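Long-range contacts in nickel-dependent hydrogenase large subunit (Allochromatium vinosum, PDB 3MYR), which houses the nickel-iron centre of a heterodimeric [NiFe] hydrogenase, which oxidises molecular hydrogen and passes the electrons to an acceptor: residues 90-95 against 220-225; 117-122 against 170-175; 123-128 against 180-185; 282-287 against 487-492. One frame throughout, in Å; residues are numbered along the deposited sequence.

Contact 1 (90-95 against 220-225); sequences LIRNLM and GGVPSP
Ile-91 and Arg-92, neighbours on the long helix 86-112, meet Gly-221 and Val-222 in the loop that runs from helix 203-209 to helix 236-265. This is a helix-against-loop contact in the helical part of the [NiFe] hydrogenase large subunit, and every touching residue is buried. Ile-91 carries the apolar half. Its CG1 sits beside the backbone N (chi1 -70°), leaving CG2 on the far side from that nitrogen, where this methyl comes to 4.0 Å from CG1 of Val-222, while its CD1 reaches the other methyl of Val-222, CG2, at the same 4.0 Å. The two branched side chains thus meet at an oblique angle, two methyls against two. Phe-208 and Leu-451 pack on Ile-91 from outside the pair.

One residue on, Arg-92 sends an extended chain past Val-222 in the opposite direction, its CG 4.1 Å from Val-222 CG1. The guanidinium then leaves the apolar patch for the backbone: NH2 donates to Gly-221 O at 3.0 Å, along a bent path (137° at the hydrogen) and with the acceptor 27° out of the guanidinium plane. The strongest partner of NH2 lies elsewhere, in a salt bridge to Glu-77, whose carboxylate also accepts from Gly-220 N, tying loop and arginine to helix 67-80. A bridging water gives Gly-221 O a second donor: it stands 2.6 Å from Gly-221 O, to which it donates, and 3.3 Å from Arg-92 NE, from which it accepts.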
loop_
_atom_site.group_PDB
_atom_site.type_symbol
_atom_site.label_atom_id
_atom_site.label_comp_id
_atom_site.label_asym_id
_atom_site.label_seq_id
_atom_site.Cartn_x
_atom_site.Cartn_y
_atom_site.Cartn_z
ATOM N N LEU B 90 11.870 -10.462 -16.195
ATOM C CA LEU B 90 12.189 -9.053 -16.478
ATOM C C LEU B 90 10.993 -8.160 -16.280
ATOM O O LEU B 90 11.095 -7.033 -15.748
ATOM C CB LEU B 90 12.650 -8.873 -17.912
ATOM C CG LEU B 90 14.157 -9.082 -18.201
ATOM C CD1 LEU B 90 15.176 -9.088 -17.104
ATOM C CD2 LEU B 90 14.484 -9.858 -19.362
ATOM N N ILE B 91 9.850 -8.616 -16.777
ATOM C CA ILE B 91 8.634 -7.845 -16.555
ATOM C C ILE B 91 8.300 -7.709 -15.048
ATOM O O ILE B 91 7.983 -6.614 -14.605
ATOM C CB ILE B 91 7.454 -8.361 -17.386
ATOM C CG1 ILE B 91 7.741 -8.026 -18.870
ATOM C CG2 ILE B 91 6.059 -7.689 -16.844
ATOM C CD1 ILE B 91 6.828 -8.872 -19.924
ATOM N N ARG B 92 8.473 -8.794 -14.270
ATOM C CA ARG B 92 8.222 -8.685 -12.873
ATOM C C ARG B 92 9.196 -7.692 -12.212
ATOM O O ARG B 92 8.766 -6.904 -11.408
ATOM C CB ARG B 92 8.261 -10.024 -12.139
ATOM C CG ARG B 92 6.963 -10.870 -12.319
ATOM C CD ARG B 92 7.165 -12.303 -11.649
ATOM N NE ARG B 92 6.022 -13.192 -11.851
ATOM C CZ ARG B 92 5.953 -14.427 -11.363
ATOM N NH1 ARG B 92 6.927 -14.873 -10.523
ATOM N NH2 ARG B 92 4.893 -15.173 -11.644
ATOM N N ASN B 93 10.482 -7.740 -12.561
ATOM C CA ASN B 93 11.438 -6.797 -12.010
ATOM C C ASN B 93 11.025 -5.365 -12.321
ATOM O O ASN B 93 11.105 -4.488 -11.452
ATOM C CB ASN B 93 12.869 -6.986 -12.580
ATOM C CG ASN B 93 13.591 -8.198 -12.014
ATOM O OD1 ASN B 93 14.707 -8.544 -12.495
ATOM N ND2 ASN B 93 12.998 -8.864 -11.043
ATOM N N LEU B 94 10.701 -5.097 -13.590
ATOM C CA LEU B 94 10.266 -3.765 -13.986
ATOM C C LEU B 94 9.044 -3.269 -13.185
ATOM O O LEU B 94 8.996 -2.111 -12.710
ATOM C CB LEU B 94 9.934 -3.774 -15.486
ATOM C CG LEU B 94 11.163 -3.773 -16.420
ATOM C CD1 LEU B 94 10.761 -4.206 -17.861
ATOM C CD2 LEU B 94 11.814 -2.352 -16.449
ATOM N N MET B 95 8.061 -4.143 -12.985
ATOM C CA MET B 95 6.854 -3.765 -12.230
ATOM C C MET B 95 7.236 -3.546 -10.772
ATOM O O MET B 95 6.703 -2.646 -10.126
ATOM C CB MET B 95 5.807 -4.881 -12.355
ATOM C CG MET B 95 5.232 -4.985 -13.774
ATOM S SD MET B 95 3.990 -6.324 -13.932
ATOM C CE MET B 95 4.568 -7.669 -12.886
ATOM N N GLY B 220 3.515 -18.931 -12.724
ATOM C CA GLY B 220 4.182 -19.467 -13.892
ATOM C C GLY B 220 4.622 -18.431 -14.915
ATOM O O GLY B 220 5.258 -18.778 -15.906
ATOM N N GLY B 221 4.290 -17.152 -14.726
ATOM C CA GLY B 221 4.781 -16.123 -15.687
ATOM C C GLY B 221 4.083 -14.802 -15.500
ATOM O O GLY B 221 3.807 -14.446 -14.348
ATOM N N VAL B 222 3.808 -14.067 -16.596
ATOM C CA VAL B 222 2.974 -12.860 -16.551
ATOM C C VAL B 222 1.826 -13.062 -17.518
ATOM O O VAL B 222 1.946 -13.855 -18.476
ATOM C CB VAL B 222 3.777 -11.574 -16.879
ATOM C CG1 VAL B 222 4.888 -11.364 -15.799
ATOM C CG2 VAL B 222 4.439 -11.682 -18.358
ATOM N N PRO B 223 0.659 -12.440 -17.220
ATOM C CA PRO B 223 -0.490 -12.714 -18.110
ATOM C C PRO B 223 -0.356 -11.958 -19.439
ATOM O O PRO B 223 -1.015 -12.314 -20.397
ATOM C CB PRO B 223 -1.729 -12.188 -17.314
ATOM C CG PRO B 223 -1.205 -11.464 -16.122
ATOM C CD PRO B 223 0.311 -11.609 -16.040
ATOM N N SER B 224 0.456 -10.910 -19.506
ATOM C CA SER B 224 0.520 -10.081 -20.730
ATOM C C SER B 224 1.429 -10.706 -21.802
ATOM O O SER B 224 2.626 -10.735 -21.633
ATOM C CB SER B 224 1.174 -8.773 -20.337
ATOM O OG SER B 224 2.432 -9.015 -19.702
ATOM N N PRO B 225 0.872 -11.162 -22.927
ATOM C CA PRO B 225 1.771 -11.790 -23.903
ATOM C C PRO B 225 2.460 -10.743 -24.772
ATOM O O PRO B 225 2.089 -9.545 -24.743
ATOM C CB PRO B 225 0.810 -12.671 -24.766
ATOM C CG PRO B 225 -0.549 -11.978 -24.606
ATOM C CD PRO B 225 -0.548 -11.216 -23.310
HETATM O O HOH W 1 2.940 -12.497 -12.791
#

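Contact 2 (117-122 against 170-175); sequences VDVVSA and GYWGHP
An aromatic side chain from a beta turn here lies against the start of a short helix, in a partly buried contact about 27 Å from the centre of the chain to the centre of the contact. Trp-172 provides the ring, from the type II turn Tyr-171 to His-174 between helices 145-160 and 181-201; Asp-118 to Val-120 meet it at the beginning of the weakly bonded helix 119-122. Val-119 CB stands over one face of the indole, 4.2 Å from the centroid of the six-membered ring and 15° off its normal, a CH-pi contact. Val-120 reaches the five-membered end with CG2, which is 3.6 Å from Trp-172 CG. At the indole edge, near its plane, Val-117 O lies 3.6 Å from CZ3 of Trp-172. The indole nitrogen NE1 is bonded outside the pair, to Phe-167 O.

Asp-118 joins turn and helix through its two carboxylate oxygens. OD1 serves the helix, accepting from Ser-121 N at 3.2 Å on a nearly straight path (170°), and weakly from Val-120 N. OD2 accepts from Gly-173 N, in the turn, at 2.9 Å, the donor standing 43° out of the carboxylate plane. Trp-172 also packs on Ala-47 of the small subunit, placing the turn beside the subunit interface. The arrangement is that of an aspartate N-cap whose second oxygen holds a type II turn.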
loop_
_atom_site.group_PDB
_atom_site.type_symbol
_atom_site.label_atom_id
_atom_site.label_comp_id
_atom_site.label_asym_id
_atom_site.label_seq_id
_atom_site.Cartn_x
_atom_site.Cartn_y
_atom_site.Cartn_z
ATOM N N VAL B 117 7.708 19.820 7.216
ATOM C CA VAL B 117 7.368 21.000 6.413
ATOM C C VAL B 117 6.158 21.687 7.035
ATOM O O VAL B 117 5.130 21.039 7.297
ATOM C CB VAL B 117 7.006 20.577 4.970
ATOM C CG1 VAL B 117 6.326 21.707 4.195
ATOM C CG2 VAL B 117 8.262 20.046 4.232
ATOM N N ASP B 118 6.294 22.976 7.323
ATOM C CA ASP B 118 5.207 23.767 7.904
ATOM C C ASP B 118 4.449 24.512 6.784
ATOM O O ASP B 118 4.941 25.468 6.185
ATOM C CB ASP B 118 5.814 24.731 8.930
ATOM C CG ASP B 118 4.756 25.536 9.707
ATOM O OD1 ASP B 118 3.633 25.708 9.195
ATOM O OD2 ASP B 118 5.090 26.075 10.792
ATOM N N VAL B 119 3.236 24.096 6.512
ATOM C CA VAL B 119 2.505 24.676 5.416
ATOM C C VAL B 119 2.091 26.127 5.654
ATOM O O VAL B 119 2.033 26.905 4.715
ATOM C CB VAL B 119 1.231 23.834 5.162
ATOM C CG1 VAL B 119 0.334 24.597 4.178
ATOM C CG2 VAL B 119 1.689 22.485 4.538
ATOM N N VAL B 120 1.850 26.494 6.914
ATOM C CA VAL B 120 1.510 27.903 7.209
ATOM C C VAL B 120 2.693 28.833 7.004
ATOM O O VAL B 120 2.565 29.952 6.424
ATOM C CB VAL B 120 0.915 28.057 8.640
ATOM C CG1 VAL B 120 0.710 29.583 9.037
ATOM C CG2 VAL B 120 -0.445 27.300 8.681
ATOM N N SER B 121 3.862 28.369 7.434
ATOM C CA SER B 121 5.092 29.110 7.167
ATOM C C SER B 121 5.349 29.334 5.643
ATOM O O SER B 121 5.802 30.393 5.275
ATOM C CB SER B 121 6.269 28.395 7.868
ATOM O OG SER B 121 7.482 28.835 7.307
ATOM N N ALA B 122 5.008 28.362 4.764
ATOM C CA ALA B 122 5.105 28.559 3.280
ATOM C C ALA B 122 4.361 29.832 2.813
ATOM O O ALA B 122 4.771 30.476 1.884
ATOM C CB ALA B 122 4.539 27.318 2.523
ATOM N N GLY B 170 -3.697 21.285 12.631
ATOM C CA GLY B 170 -2.361 20.766 12.367
ATOM C C GLY B 170 -1.403 21.444 13.350
ATOM O O GLY B 170 -1.793 22.334 14.144
ATOM N N TYR B 171 -0.149 21.020 13.324
ATOM C CA TYR B 171 0.777 21.370 14.355
ATOM C C TYR B 171 1.599 22.570 13.922
ATOM O O TYR B 171 2.668 22.818 14.451
ATOM C CB TYR B 171 1.649 20.135 14.743
ATOM C CG TYR B 171 0.830 18.899 15.153
ATOM C CD1 TYR B 171 -0.407 19.034 15.789
ATOM C CD2 TYR B 171 1.258 17.610 14.829
ATOM C CE1 TYR B 171 -1.199 17.890 16.091
ATOM C CE2 TYR B 171 0.472 16.471 15.107
ATOM C CZ TYR B 171 -0.743 16.610 15.725
ATOM O OH TYR B 171 -1.496 15.498 16.036
ATOM N N TRP B 172 1.109 23.306 12.937
ATOM C CA TRP B 172 1.849 24.422 12.335
ATOM C C TRP B 172 2.431 25.351 13.444
ATOM O O TRP B 172 1.744 25.693 14.420
ATOM C CB TRP B 172 0.915 25.221 11.409
ATOM C CG TRP B 172 0.028 24.297 10.588
ATOM C CD1 TRP B 172 -1.351 24.297 10.564
ATOM C CD2 TRP B 172 0.445 23.218 9.731
ATOM N NE1 TRP B 172 -1.798 23.288 9.753
ATOM C CE2 TRP B 172 -0.736 22.594 9.246
ATOM C CE3 TRP B 172 1.695 22.691 9.362
ATOM C CZ2 TRP B 172 -0.712 21.482 8.362
ATOM C CZ3 TRP B 172 1.738 21.553 8.513
ATOM C CH2 TRP B 172 0.537 20.979 8.001
ATOM N N GLY B 173 3.671 25.798 13.271
ATOM C CA GLY B 173 4.273 26.756 14.253
ATOM C C GLY B 173 4.896 26.013 15.441
ATOM O O GLY B 173 5.539 26.637 16.302
ATOM N N HIS B 174 4.788 24.682 15.473
ATOM C CA HIS B 174 5.475 23.901 16.532
ATOM C C HIS B 174 7.006 24.151 16.386
ATOM O O HIS B 174 7.513 24.293 15.235
ATOM C CB HIS B 174 5.176 22.409 16.326
ATOM C CG HIS B 174 5.622 21.527 17.461
ATOM N ND1 HIS B 174 6.943 21.181 17.665
ATOM C CD2 HIS B 174 4.904 20.814 18.369
ATOM C CE1 HIS B 174 7.033 20.378 18.708
ATOM N NE2 HIS B 174 5.805 20.092 19.112
ATOM N N PRO B 175 7.739 24.229 17.536
ATOM C CA PRO B 175 9.173 24.567 17.498
ATOM C C PRO B 175 10.002 23.470 16.809
ATOM O O PRO B 175 11.101 23.760 16.334
ATOM C CB PRO B 175 9.554 24.710 19.000
ATOM C CG PRO B 175 8.439 23.932 19.745
ATOM C CD PRO B 175 7.208 24.278 18.920
#

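Contact 3 (123-128 against 180-185); sequences LSADPR and PPEANL
Asp-126 N and Glu-182 OE1 form the one direct hydrogen bond between these segments, 2.9 Å long and close to straight at 167°. The oxygen is met on its anti side, with the donor 27° out of the carboxylate plane. Glu-182 reaches this point by a bend in its chain: chi2 is 67°, and the folded side chain lays the carboxylate beside the backbone of the facing segment, where OE1 also comes 3.5 Å from Ala-125 CA. The N-H dipole would probably stabilise the negative charge of the carboxylate. The Asp-126 carboxylate does not join it, its OD1 lying 5.5 Å from OE1 of Glu-182; OD1 accepts instead from Ala-129 N.

That last bond is a capping bond, Asp-126 being the N-cap of helix 127-137. Pro-180 likewise precedes helix 181-201, and the contact therefore brings together the N-terminal ends of two helices in the outer, helical part of the large subunit. The closest CA pair, Ala-125 and Pro-181, is only 4.5 Å apart, a spacing allowed by the small side chain of the alanine.

Apolar contact centres on that methyl. Ala-125 CB points at the first turn of helix 181-201 and is 3.8 Å from Pro-181 CB on one flank and 3.9 Å from Leu-185 CB, one helical turn further on. Leu-185 CD2 approaches the same methyl, and Thr-130 of helix 127-137 packs on both Ala-125 and Leu-185. Toward the more exposed margin, Ser-124 CB rests at 4.1 Å from CG of the Pro-181 ring.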
loop_
_atom_site.group_PDB
_atom_site.type_symbol
_atom_site.label_atom_id
_atom_site.label_comp_id
_atom_site.label_asym_id
_atom_site.label_seq_id
_atom_site.Cartn_x
_atom_site.Cartn_y
_atom_site.Cartn_z
ATOM N N LEU B 123 3.288 30.224 3.488
ATOM C CA LEU B 123 2.544 31.436 3.091
ATOM C C LEU B 123 3.317 32.710 3.268
ATOM O O LEU B 123 2.917 33.731 2.728
ATOM C CB LEU B 123 1.250 31.572 3.911
ATOM C CG LEU B 123 0.313 30.333 3.823
ATOM C CD1 LEU B 123 -0.991 30.672 4.588
ATOM C CD2 LEU B 123 0.042 29.988 2.350
ATOM N N SER B 124 4.410 32.673 4.029
ATOM C CA SER B 124 5.252 33.864 4.273
ATOM C C SER B 124 6.427 33.966 3.295
ATOM O O SER B 124 7.194 34.911 3.379
ATOM C CB SER B 124 5.968 33.723 5.657
ATOM O OG SER B 124 5.034 34.007 6.610
ATOM N N ALA B 125 6.668 32.924 2.513
ATOM C CA ALA B 125 7.885 32.883 1.675
ATOM C C ALA B 125 7.859 33.965 0.640
ATOM O O ALA B 125 6.790 34.355 0.127
ATOM C CB ALA B 125 8.016 31.525 0.982
ATOM N N ASP B 126 9.035 34.432 0.299
ATOM C CA ASP B 126 9.164 35.268 -0.863
ATOM C C ASP B 126 9.257 34.316 -2.083
ATOM O O ASP B 126 10.150 33.470 -2.122
ATOM C CB ASP B 126 10.434 36.125 -0.702
ATOM C CG ASP B 126 10.806 36.918 -2.005
ATOM O OD1 ASP B 126 11.988 37.017 -2.359
ATOM O OD2 ASP B 126 9.946 37.503 -2.669
ATOM N N PRO B 127 8.419 34.546 -3.123
ATOM C CA PRO B 127 8.382 33.637 -4.258
ATOM C C PRO B 127 9.722 33.623 -5.009
ATOM O O PRO B 127 10.189 32.571 -5.399
ATOM C CB PRO B 127 7.258 34.192 -5.141
ATOM C CG PRO B 127 6.279 34.845 -4.100
ATOM C CD PRO B 127 7.253 35.461 -3.065
ATOM N N ARG B 128 10.356 34.766 -5.102
ATOM C CA ARG B 128 11.648 34.847 -5.746
ATOM C C ARG B 128 12.759 34.098 -5.020
ATOM O O ARG B 128 13.531 33.400 -5.644
ATOM C CB ARG B 128 12.081 36.287 -6.015
ATOM C CG ARG B 128 13.417 36.293 -6.725
ATOM C CD ARG B 128 13.915 37.713 -7.131
ATOM N NE ARG B 128 12.964 38.379 -8.037
ATOM C CZ ARG B 128 12.812 38.079 -9.333
ATOM N NH1 ARG B 128 13.566 37.126 -9.912
ATOM N NH2 ARG B 128 11.887 38.722 -10.047
ATOM N N PRO B 180 13.144 27.320 6.705
ATOM C CA PRO B 180 12.722 28.688 6.341
ATOM C C PRO B 180 11.448 28.651 5.442
ATOM O O PRO B 180 11.173 27.641 4.784
ATOM C CB PRO B 180 13.924 29.242 5.521
ATOM C CG PRO B 180 14.527 27.983 4.876
ATOM C CD PRO B 180 14.317 26.852 5.936
ATOM N N PRO B 181 10.645 29.737 5.463
ATOM C CA PRO B 181 9.434 29.842 4.592
ATOM C C PRO B 181 9.666 29.354 3.149
ATOM O O PRO B 181 8.846 28.576 2.639
ATOM C CB PRO B 181 9.146 31.332 4.578
ATOM C CG PRO B 181 9.562 31.808 6.054
ATOM C CD PRO B 181 10.884 30.949 6.286
ATOM N N GLU B 182 10.788 29.771 2.529
ATOM C CA GLU B 182 11.164 29.351 1.157
ATOM C C GLU B 182 11.241 27.834 0.985
ATOM O O GLU B 182 10.776 27.297 -0.025
ATOM C CB GLU B 182 12.529 29.981 0.758
ATOM C CG GLU B 182 12.428 31.486 0.515
ATOM C CD GLU B 182 12.099 32.305 1.822
ATOM O OE1 GLU B 182 11.390 33.397 1.674
ATOM O OE2 GLU B 182 12.513 31.809 2.969
ATOM N N ALA B 183 11.879 27.126 1.930
ATOM C CA ALA B 183 11.982 25.694 1.787
ATOM C C ALA B 183 10.586 25.076 1.959
ATOM O O ALA B 183 10.252 24.075 1.313
ATOM C CB ALA B 183 12.990 25.098 2.839
ATOM N N ASN B 184 9.773 25.639 2.858
ATOM C CA ASN B 184 8.423 25.076 3.026
ATOM C C ASN B 184 7.628 25.224 1.740
ATOM O O ASN B 184 6.894 24.297 1.353
ATOM C CB ASN B 184 7.688 25.740 4.194
ATOM C CG ASN B 184 8.288 25.339 5.579
ATOM O OD1 ASN B 184 8.447 24.164 5.850
ATOM N ND2 ASN B 184 8.529 26.311 6.455
ATOM N N LEU B 185 7.707 26.407 1.096
ATOM C CA LEU B 185 6.907 26.642 -0.123
ATOM C C LEU B 185 7.387 25.711 -1.240
ATOM O O LEU B 185 6.577 25.106 -1.915
ATOM C CB LEU B 185 6.951 28.151 -0.561
ATOM C CG LEU B 185 6.144 28.502 -1.839
ATOM C CD1 LEU B 185 4.636 28.016 -1.753
ATOM C CD2 LEU B 185 6.258 30.020 -2.172
#

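Contact 4 (282-287 against 487-492); sequences LCYGDL and RGALGH. With NFV (Ni-Fe oxidized active center), chain N.
Behind the wall of the pocket that holds the oxidised nickel-iron centre, Tyr-284 of the interrupted strand 281-288 packs against Ala-489 on strand 488-497. The methyl of Ala-489 sits over the middle of the phenol ring, 3.5 Å from CB to the Tyr-284 centroid and 10° off the normal, a CH-pi contact with almost no offset. Ring edge meets backbone next: Tyr-284 CD2 lies 3.3 Å from Leu-490 O, and Gly-491 N, also near the ring plane, is 3.8 Å from Tyr-284 CE2. Tyr-284 OH reaches the strand through water, giving its proton to a water at 2.8 Å that in turn donates to Ala-489 O.

Arg-487, just before strand 488-497, and Leu-490, whose side chain points away from strand 281-288, face the cofactor. Arg-487 N donates to the ligand atom N2 at 2.8 Å (151°), and its NH1 adds a weak bond to that same N2, so one diatomic ligand of iron is held by backbone and side chain together. Salt bridges from Arg-487 NH2 to Asp-103 and Asp-553 hold the guanidinium. Leu-490, its CG turned to the far side from the backbone N (chi1 163°), puts CD2 at 3.7 Å from ligand atom O1. Polar grip on N2 and apolar contact at O1 together are typical of the diatomic-ligand pocket around iron in [NiFe] hydrogenases.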
loop_
_atom_site.group_PDB
_atom_site.type_symbol
_atom_site.label_atom_id
_atom_site.label_comp_id
_atom_site.label_asym_id
_atom_site.label_seq_id
_atom_site.Cartn_x
_atom_site.Cartn_y
_atom_site.Cartn_z
ATOM N N LEU B 282 17.179 -7.227 8.684
ATOM C CA LEU B 282 16.980 -8.449 7.964
ATOM C C LEU B 282 16.516 -8.150 6.523
ATOM O O LEU B 282 15.579 -7.345 6.316
ATOM C CB LEU B 282 15.939 -9.286 8.733
ATOM C CG LEU B 282 15.313 -10.499 8.054
ATOM C CD1 LEU B 282 16.371 -11.620 8.029
ATOM C CD2 LEU B 282 14.073 -10.933 8.812
ATOM N N CYS B 283 17.134 -8.867 5.561
ATOM C CA CYS B 283 16.732 -8.859 4.159
ATOM C C CYS B 283 16.591 -10.275 3.632
ATOM O O CYS B 283 17.483 -11.082 3.830
ATOM C CB CYS B 283 17.792 -8.184 3.285
ATOM S SG CYS B 283 18.048 -6.465 3.730
ATOM N N TYR B 284 15.540 -10.521 2.859
ATOM C CA TYR B 284 15.482 -11.739 2.069
ATOM C C TYR B 284 16.149 -11.546 0.715
ATOM O O TYR B 284 16.469 -12.552 0.043
ATOM C CB TYR B 284 14.044 -12.197 1.880
ATOM C CG TYR B 284 13.233 -12.414 3.139
ATOM C CD1 TYR B 284 13.854 -12.755 4.361
ATOM C CD2 TYR B 284 11.808 -12.397 3.083
ATOM C CE1 TYR B 284 13.072 -13.015 5.522
ATOM C CE2 TYR B 284 10.993 -12.651 4.281
ATOM C CZ TYR B 284 11.655 -12.901 5.485
ATOM O OH TYR B 284 10.875 -13.116 6.613
ATOM N N GLY B 285 16.307 -10.288 0.274
ATOM C CA GLY B 285 16.892 -10.021 -1.042
ATOM C C GLY B 285 15.855 -10.149 -2.174
ATOM O O GLY B 285 14.740 -10.669 -1.970
ATOM N N ASP B 286 16.180 -9.622 -3.358
ATOM C CA ASP B 286 15.238 -9.624 -4.477
ATOM C C ASP B 286 15.911 -9.134 -5.759
ATOM O O ASP B 286 17.030 -8.633 -5.710
ATOM C CB ASP B 286 14.049 -8.705 -4.172
ATOM C CG ASP B 286 12.758 -9.175 -4.865
ATOM O OD1 ASP B 286 11.669 -8.942 -4.317
ATOM O OD2 ASP B 286 12.832 -9.724 -5.998
ATOM N N LEU B 287 15.196 -9.251 -6.873
ATOM C CA LEU B 287 15.538 -8.623 -8.139
ATOM C C LEU B 287 16.704 -9.325 -8.840
ATOM O O LEU B 287 17.816 -8.777 -8.968
ATOM C CB LEU B 287 15.735 -7.120 -8.041
ATOM C CG LEU B 287 14.440 -6.402 -7.554
ATOM C CD1 LEU B 287 14.850 -4.986 -7.081
ATOM C CD2 LEU B 287 13.353 -6.321 -8.674
ATOM N N ARG B 487 8.499 -1.692 2.009
ATOM C CA ARG B 487 8.673 -1.594 3.452
ATOM C C ARG B 487 9.602 -2.643 4.056
ATOM O O ARG B 487 9.969 -2.517 5.198
ATOM C CB ARG B 487 7.324 -1.522 4.169
ATOM C CG ARG B 487 6.609 -0.218 3.841
ATOM C CD ARG B 487 5.066 -0.293 4.004
ATOM N NE ARG B 487 4.520 0.972 3.462
ATOM C CZ ARG B 487 4.343 1.252 2.159
ATOM N NH1 ARG B 487 4.584 0.397 1.137
ATOM N NH2 ARG B 487 4.049 2.454 1.854
ATOM N N GLY B 488 10.054 -3.621 3.271
ATOM C CA GLY B 488 11.083 -4.551 3.736
ATOM C C GLY B 488 10.708 -6.010 3.347
ATOM O O GLY B 488 9.837 -6.251 2.477
ATOM N N ALA B 489 11.316 -6.971 4.037
ATOM C CA ALA B 489 11.295 -8.368 3.659
ATOM C C ALA B 489 9.904 -8.956 3.844
ATOM O O ALA B 489 9.402 -8.912 4.956
ATOM C CB ALA B 489 12.270 -9.153 4.578
ATOM N N LEU B 490 9.384 -9.646 2.826
ATOM C CA LEU B 490 8.015 -10.121 2.803
ATOM C C LEU B 490 8.150 -11.571 2.426
ATOM O O LEU B 490 8.908 -11.885 1.498
ATOM C CB LEU B 490 7.188 -9.414 1.676
ATOM C CG LEU B 490 5.859 -10.072 1.238
ATOM C CD1 LEU B 490 4.843 -10.000 2.377
ATOM C CD2 LEU B 490 5.211 -9.288 0.034
ATOM N N GLY B 491 7.424 -12.455 3.117
ATOM C CA GLY B 491 7.408 -13.867 2.745
ATOM C C GLY B 491 5.971 -14.402 2.859
ATOM O O GLY B 491 5.238 -13.996 3.805
ATOM N N HIS B 492 5.585 -15.321 1.948
ATOM C CA HIS B 492 4.344 -16.033 2.031
ATOM C C HIS B 492 4.750 -17.492 2.101
ATOM O O HIS B 492 5.416 -17.981 1.184
ATOM C CB HIS B 492 3.497 -15.833 0.788
ATOM C CG HIS B 492 2.888 -14.461 0.684
ATOM N ND1 HIS B 492 1.872 -14.173 -0.188
ATOM C CD2 HIS B 492 3.122 -13.319 1.379
ATOM C CE1 HIS B 492 1.520 -12.904 -0.056
ATOM N NE2 HIS B 492 2.235 -12.377 0.922
HETATM FE FE NFV N . 3.347 -3.719 2.450
HETATM NI NI NFV N . 0.834 -2.059 2.542
HETATM C C1 NFV N . 3.924 -5.161 2.189
HETATM O O1 NFV N . 4.442 -6.267 1.981
HETATM C C2 NFV N . 4.934 -2.990 1.686
HETATM N N2 NFV N . 5.922 -2.559 1.195
HETATM C C3 NFV N . 4.055 -3.646 4.195
HETATM N N3 NFV N . 4.474 -3.616 5.288
HETATM O O4 NFV N . 2.699 -1.859 2.709
HETATM O O HOH W 2 8.763 -11.377 6.190
#

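How the contacts relate
Contacts 1 and 4 are wholly buried, whereas contacts 2 and 3 lie partly exposed farther from the centre of the chain. Contact 4 alone borders the nickel-iron site; it has no direct hydrogen bond between its segments and relies on ring packing and a water bridge. Contact 1 uses an arginine to a loop carbonyl; contacts 2 and 3 use carboxylates at helix starts, Asp-118 taking up a turn N-H and Glu-182 that of the N-cap residue Asp-126. Contacts 2 and 3 interleave along the chain and touch: Asn-184 OD1 of contact 3 lies 2.9 Å from Asp-118 N of contact 2, probably as a hydrogen bond. Contact 1 encloses both in sequence, yet its centre is about 44 Å from theirs.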